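Local coordinates for Ice-binding protein 1 (Shewanella frigidimarina, PDB 6BG8) that adsorbs its bacterium onto ice, inhibits the growth of ice crystals and lowers the freezing point of an aqueous solution below its melting point, at residues A82-V85 with A86-N89; I97-N100 with F101-D105; Q40-S43 with Y44-G47. One frame throughout, in Å; residues are numbered along the deposited sequence.

Contact 1 (A82-V85 with A86-N89); sequences ASMV and AFIN
S83 turns its hydroxyl back toward A86 because its chi1 of 65° places OG in the cleft between its own N and C, while M84 and F87 both swing their side chains beside their own carbonyl carbons (chi1 -168° and 164°) and, three residues apart on the helix, lie side by side, pointing the same way. The first torsion yields an N-cap: A86 N donates to S83 OG at 3.1 Å, which satisfies one of the amides that the first turn of a helix leaves without a backbone acceptor. A86 CB also touches that oxygen, at 3.5 Å from S83 OG. The regular i to i+4 bonds start at once, with F87 N to S83 O and I88 N to M84 O, followed by N89 N to V85 O at 2.8 Å. On the buried side M84, bent at both of its later torsions, brings SD to 3.9 Å from F87 CD2; this is a Met-aromatic contact in which the sulfur approaches the ring obliquely. On the outer side V85 CG1 lies 3.7 Å from N89 ND2, while N89 OD1 is taken by R92. These bonds and contacts make up the start of helix 84-103, whose F87 meets Y66 of strand 65-66 edge-to-face and packs on the loop residues E10, R13 and P78, with M84 against the loop at D70.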
loop_
_atom_site.group_PDB
_atom_site.type_symbol
_atom_site.label_atom_id
_atom_site.label_comp_id
_atom_site.label_asym_id
_atom_site.label_seq_id
_atom_site.Cartn_x
_atom_site.Cartn_y
_atom_site.Cartn_z
ATOM N N ALA A 82 -18.211 -17.901 1.499
ATOM C CA ALA A 82 -19.151 -18.737 0.766
ATOM C C ALA A 82 -19.113 -18.489 -0.731
ATOM O O ALA A 82 -19.519 -19.364 -1.503
ATOM C CB ALA A 82 -20.569 -18.496 1.286
ATOM N N SER A 83 -18.640 -17.322 -1.152
ATOM C CA SER A 83 -18.637 -16.938 -2.553
ATOM C C SER A 83 -17.546 -15.904 -2.751
ATOM O O SER A 83 -17.076 -15.278 -1.795
ATOM C CB SER A 83 -19.985 -16.360 -2.980
ATOM O OG SER A 83 -20.224 -15.150 -2.274
ATOM N N MET A 84 -17.139 -15.739 -4.009
ATOM C CA MET A 84 -16.163 -14.702 -4.309
ATOM C C MET A 84 -16.736 -13.320 -4.024
ATOM O O MET A 84 -16.022 -12.432 -3.551
ATOM C CB MET A 84 -15.704 -14.820 -5.759
ATOM C CG MET A 84 -14.489 -13.980 -6.066
ATOM S SD MET A 84 -13.004 -14.604 -5.248
ATOM C CE MET A 84 -12.571 -16.002 -6.295
ATOM N N VAL A 85 -18.028 -13.120 -4.302
ATOM C CA VAL A 85 -18.675 -11.847 -3.987
ATOM C C VAL A 85 -18.555 -11.533 -2.498
ATOM O O VAL A 85 -18.247 -10.398 -2.110
ATOM C CB VAL A 85 -20.148 -11.874 -4.441
ATOM C CG1 VAL A 85 -20.911 -10.693 -3.861
ATOM C CG2 VAL A 85 -20.230 -11.869 -5.958
ATOM N N ALA A 86 -18.783 -12.529 -1.639
ATOM C CA ALA A 86 -18.686 -12.280 -0.202
ATOM C C ALA A 86 -17.259 -11.936 0.202
ATOM O O ALA A 86 -17.042 -11.098 1.087
ATOM C CB ALA A 86 -19.184 -13.492 0.580
ATOM N N PHE A 87 -16.271 -12.574 -0.429
ATOM C CA PHE A 87 -14.874 -12.259 -0.125
ATOM C C PHE A 87 -14.543 -10.830 -0.527
ATOM O O PHE A 87 -13.886 -10.098 0.228
ATOM C CB PHE A 87 -13.954 -13.250 -0.842
ATOM C CG PHE A 87 -12.511 -12.813 -0.919
ATOM C CD1 PHE A 87 -11.730 -12.739 0.225
ATOM C CD2 PHE A 87 -11.936 -12.486 -2.142
ATOM C CE1 PHE A 87 -10.403 -12.342 0.154
ATOM C CE2 PHE A 87 -10.605 -12.094 -2.223
ATOM C CZ PHE A 87 -9.839 -12.018 -1.065
ATOM N N ILE A 88 -14.996 -10.417 -1.713
ATOM C CA ILE A 88 -14.790 -9.043 -2.158
ATOM C C ILE A 88 -15.530 -8.071 -1.241
ATOM O O ILE A 88 -15.035 -6.977 -0.943
ATOM C CB ILE A 88 -15.240 -8.893 -3.625
ATOM C CG1 ILE A 88 -14.368 -9.741 -4.581
ATOM C CG2 ILE A 88 -15.305 -7.409 -4.021
ATOM C CD1 ILE A 88 -12.934 -9.269 -4.722
ATOM N N ASN A 89 -16.726 -8.451 -0.781
ATOM C CA ASN A 89 -17.500 -7.565 0.083
ATOM C C ASN A 89 -16.757 -7.261 1.375
ATOM O O ASN A 89 -16.686 -6.104 1.808
ATOM C CB ASN A 89 -18.852 -8.191 0.399
ATOM C CG ASN A 89 -19.799 -8.095 -0.753
ATOM O OD1 ASN A 89 -19.556 -7.347 -1.705
ATOM N ND2 ASN A 89 -20.886 -8.850 -0.687
#

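Contact 2 (I97-N100 with F101-D105); sequences IAYN and FLAAD
L102 starts out against A98, one turn earlier in the helix: its CB touches both A98 O and Y99 O, its CG is 3.6 Å from A98 O, and its branch CD1 still touches that same oxygen. The first torsion, -72°, sets CG beside the backbone N, which keeps the stem of the side chain close to the preceding turn. Its branched apolar end packs on P6, on F203 of strand 197-204 and on Y183 and R185 of strand 182-186. This is the meeting of the long helix with the beta-helix, the pairing that defines the DUF3494 fold, here the ice-binding domain of a longer adhesin; A98 and Y99 also touch F203. The OH of Y99 is hydrogen-bonded to R185 NH1, and its ring meets that of W205 with the planes at about 50°. Within the helix, A103 CB comes up obliquely to the tyrosine ring, 3.9 Å from Y99 CE1, and A103 N donates to Y99 O at 2.9 Å. F101 N binds I97 O at 2.9 Å, and the F101 side chain leads away from I97, onto P6 and N107. Beyond A103 the helical bonding fades: A104 N reaches N100 O at 3.1 Å with an N-H...O angle of just 126°, a weak bond, and A104 is the first residue to leave helical backbone angles.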
loop_
_atom_site.group_PDB
_atom_site.type_symbol
_atom_site.label_atom_id
_atom_site.label_comp_id
_atom_site.label_asym_id
_atom_site.label_seq_id
_atom_site.Cartn_x
_atom_site.Cartn_y
_atom_site.Cartn_z
ATOM N N ILE A 97 -12.666 0.701 6.396
ATOM C CA ILE A 97 -12.412 0.853 7.827
ATOM C C ILE A 97 -10.987 1.330 8.061
ATOM O O ILE A 97 -10.744 2.281 8.814
ATOM C CB ILE A 97 -12.683 -0.472 8.567
ATOM C CG1 ILE A 97 -14.179 -0.806 8.558
ATOM C CG2 ILE A 97 -12.152 -0.404 10.023
ATOM C CD1 ILE A 97 -14.514 -2.236 9.013
ATOM N N ALA A 98 -10.022 0.677 7.409
ATOM C CA ALA A 98 -8.621 1.004 7.661
ATOM C C ALA A 98 -8.262 2.397 7.147
ATOM O O ALA A 98 -7.514 3.131 7.810
ATOM C CB ALA A 98 -7.716 -0.054 7.025
ATOM N N TYR A 99 -8.728 2.761 5.944
ATOM C CA TYR A 99 -8.491 4.122 5.466
ATOM C C TYR A 99 -9.050 5.136 6.458
ATOM O O TYR A 99 -8.387 6.128 6.797
ATOM C CB TYR A 99 -9.104 4.341 4.073
ATOM C CG TYR A 99 -8.920 5.780 3.608
ATOM C CD1 TYR A 99 -9.840 6.765 3.958
ATOM C CD2 TYR A 99 -7.808 6.159 2.863
ATOM C CE1 TYR A 99 -9.665 8.077 3.588
ATOM C CE2 TYR A 99 -7.626 7.483 2.478
ATOM C CZ TYR A 99 -8.569 8.436 2.848
ATOM O OH TYR A 99 -8.434 9.758 2.490
ATOM N N ASN A 100 -10.280 4.894 6.930
ATOM C CA ASN A 100 -10.941 5.816 7.849
ATOM C C ASN A 100 -10.193 5.912 9.172
ATOM O O ASN A 100 -10.118 6.990 9.770
ATOM C CB ASN A 100 -12.379 5.368 8.093
ATOM C CG ASN A 100 -13.327 5.813 6.993
ATOM O OD1 ASN A 100 -12.924 6.465 6.021
ATOM N ND2 ASN A 100 -14.596 5.445 7.138
ATOM N N PHE A 101 -9.667 4.787 9.658
ATOM C CA PHE A 101 -8.866 4.799 10.875
ATOM C C PHE A 101 -7.668 5.724 10.710
ATOM O O PHE A 101 -7.379 6.558 11.578
ATOM C CB PHE A 101 -8.424 3.369 11.203
ATOM C CG PHE A 101 -7.611 3.235 12.472
ATOM C CD1 PHE A 101 -6.294 3.686 12.547
ATOM C CD2 PHE A 101 -8.162 2.605 13.580
ATOM C CE1 PHE A 101 -5.558 3.547 13.724
ATOM C CE2 PHE A 101 -7.419 2.454 14.759
ATOM C CZ PHE A 101 -6.122 2.928 14.824
ATOM N N LEU A 102 -6.964 5.595 9.584
ATOM C CA LEU A 102 -5.755 6.380 9.370
ATOM C C LEU A 102 -6.077 7.843 9.111
ATOM O O LEU A 102 -5.284 8.722 9.473
ATOM C CB LEU A 102 -4.962 5.794 8.205
ATOM C CG LEU A 102 -4.250 4.466 8.473
ATOM C CD1 LEU A 102 -3.699 3.874 7.173
ATOM C CD2 LEU A 102 -3.132 4.657 9.489
ATOM N N ALA A 103 -7.226 8.123 8.491
ATOM C CA ALA A 103 -7.611 9.499 8.197
ATOM C C ALA A 103 -8.111 10.257 9.420
ATOM O O ALA A 103 -8.076 11.493 9.423
ATOM C CB ALA A 103 -8.693 9.518 7.115
ATOM N N ALA A 104 -8.565 9.560 10.455
ATOM C CA ALA A 104 -9.202 10.233 11.580
ATOM C C ALA A 104 -8.151 10.783 12.535
ATOM O O ALA A 104 -7.177 10.107 12.865
ATOM C CB ALA A 104 -10.137 9.273 12.319
ATOM N N ASP A 105 -8.347 12.025 12.969
ATOM C CA ASP A 105 -7.442 12.689 13.890
ATOM C C ASP A 105 -8.143 12.963 15.216
ATOM O O ASP A 105 -9.271 13.482 15.218
ATOM C CB ASP A 105 -6.951 14.007 13.286
ATOM C CG ASP A 105 -5.791 14.600 14.056
ATOM O OD1 ASP A 105 -4.720 13.956 14.107
ATOM O OD2 ASP A 105 -5.955 15.703 14.611
#

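Contact 3 (Q40-S43 with Y44-G47); sequences QARS and YYAG
A41 and R42 accept, through their carbonyl oxygens, from the amides three residues on, Y44 N to A41 O at 2.9 Å and Y45 N to R42 O at 3.0 Å, with both donors above the carbonyl planes, as in a short 3-10 turn. Q40, just ahead of this turn, lies over one face of the Y44 ring. Its CB makes a CH-pi contact, 3.7 Å from the ring centroid, and because the chain bends at chi2 (-73°) the terminal amide stacks on the same face, nearer the hydroxyl end of the ring, with the two planes 14° apart and Q40 OE1 3.6 Å from Y44 CE1. The R42 guanidinium lies offset beside the Y45 ring, their planes 25° apart, with Y45 CD2 4.0 Å from R42 NH2. A water donates to both R42 O and Y45 O, bridging the turn to the carbonyl of Y45. Y44 and Y45 pack on strand 34-37, and A46 bonds I22 and T24 through its backbone; Y45 OH binds Y66 O. Laid flat against rings, the Q40 amide and the R42 guanidinium keep their N-H groups for outside partners: Q40 NE2 binds Q20, and R42 forms a salt bridge with D70 and bonds S65.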
loop_
_atom_site.group_PDB
_atom_site.type_symbol
_atom_site.label_atom_id
_atom_site.label_comp_id
_atom_site.label_asym_id
_atom_site.label_seq_id
_atom_site.Cartn_x
_atom_site.Cartn_y
_atom_site.Cartn_z
ATOM N N GLN A 40 -14.658 -3.718 -10.258
ATOM C CA GLN A 40 -14.699 -3.999 -11.691
ATOM C C GLN A 40 -14.287 -5.450 -11.914
ATOM O O GLN A 40 -13.735 -6.105 -11.029
ATOM C CB GLN A 40 -13.785 -3.069 -12.503
ATOM C CG GLN A 40 -14.095 -1.573 -12.409
ATOM C CD GLN A 40 -15.351 -1.149 -13.177
ATOM O OE1 GLN A 40 -16.025 -1.971 -13.794
ATOM N NE2 GLN A 40 -15.665 0.145 -13.130
ATOM N N ALA A 41 -14.568 -5.949 -13.117
ATOM C CA ALA A 41 -14.253 -7.330 -13.467
ATOM C C ALA A 41 -12.747 -7.525 -13.691
ATOM O O ALA A 41 -11.973 -6.575 -13.800
ATOM C CB ALA A 41 -15.020 -7.748 -14.721
ATOM N N ARG A 42 -12.347 -8.802 -13.758
ATOM C CA ARG A 42 -10.967 -9.206 -14.014
ATOM C C ARG A 42 -10.383 -8.561 -15.268
ATOM O O ARG A 42 -9.159 -8.438 -15.383
ATOM C CB ARG A 42 -10.908 -10.740 -14.132
ATOM C CG ARG A 42 -9.591 -11.314 -14.643
ATOM C CD ARG A 42 -9.487 -12.800 -14.332
ATOM N NE ARG A 42 -9.398 -13.048 -12.899
ATOM C CZ ARG A 42 -8.275 -12.977 -12.189
ATOM N NH1 ARG A 42 -8.313 -13.225 -10.884
ATOM N NH2 ARG A 42 -7.116 -12.672 -12.779
ATOM N N SER A 43 -11.230 -8.152 -16.213
ATOM C CA SER A 43 -10.739 -7.478 -17.410
ATOM C C SER A 43 -10.031 -6.166 -17.087
ATOM O O SER A 43 -9.302 -5.635 -17.934
ATOM C CB SER A 43 -11.898 -7.230 -18.373
ATOM O OG SER A 43 -12.889 -6.423 -17.773
ATOM N N TYR A 44 -10.198 -5.640 -15.881
ATOM C CA TYR A 44 -9.539 -4.399 -15.518
ATOM C C TYR A 44 -8.123 -4.609 -14.988
ATOM O O TYR A 44 -7.454 -3.625 -14.668
ATOM C CB TYR A 44 -10.399 -3.628 -14.500
ATOM C CG TYR A 44 -11.459 -2.776 -15.170
ATOM C CD1 TYR A 44 -12.566 -3.352 -15.773
ATOM C CD2 TYR A 44 -11.330 -1.391 -15.224
ATOM C CE1 TYR A 44 -13.537 -2.559 -16.394
ATOM C CE2 TYR A 44 -12.283 -0.600 -15.840
ATOM C CZ TYR A 44 -13.387 -1.192 -16.425
ATOM O OH TYR A 44 -14.330 -0.406 -17.044
ATOM N N TYR A 45 -7.655 -5.859 -14.883
ATOM C CA TYR A 45 -6.226 -6.129 -14.774
ATOM C C TYR A 45 -5.586 -5.916 -16.139
ATOM O O TYR A 45 -6.092 -6.418 -17.148
ATOM C CB TYR A 45 -5.973 -7.569 -14.318
ATOM C CG TYR A 45 -6.212 -7.855 -12.856
ATOM C CD1 TYR A 45 -5.350 -7.354 -11.879
ATOM C CD2 TYR A 45 -7.275 -8.648 -12.449
ATOM C CE1 TYR A 45 -5.559 -7.630 -10.526
ATOM C CE2 TYR A 45 -7.492 -8.925 -11.098
ATOM C CZ TYR A 45 -6.627 -8.416 -10.145
ATOM O OH TYR A 45 -6.839 -8.689 -8.805
ATOM N N ALA A 46 -4.479 -5.173 -16.183
ATOM C CA ALA A 46 -3.771 -4.932 -17.437
ATOM C C ALA A 46 -2.278 -5.159 -17.256
ATOM O O ALA A 46 -1.686 -4.736 -16.258
ATOM C CB ALA A 46 -4.017 -3.511 -17.968
ATOM N N GLY A 47 -1.669 -5.828 -18.238
ATOM C CA GLY A 47 -0.235 -6.003 -18.280
ATOM C C GLY A 47 0.277 -7.271 -17.639
ATOM O O GLY A 47 1.481 -7.548 -17.733
HETATM O O HOH W 1 -7.451 -9.100 -17.307
#

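Contacts 1 and 2 belong to one element, helix 84-103, with centres about 23 Å apart; the first begins the helix and the second ends it. Both are partly buried, but a serine cap and a sulfur-ring contact serve the start, whereas at the end apolar side chains and a tyrosine rest on strands 182-186 and 197-204. Contact 3 is a surface turn leading into an outermost strand, and relies on polar groups stacked on rings and on a water. Although its nearest atoms stay about 7 Å from contact 1, the two share neighbours: D70 pairs with R42 and touches M84, and Y66 serves both Y45 and F87. Contacts 2 and 3 remain about 17 Å apart at their nearest atoms.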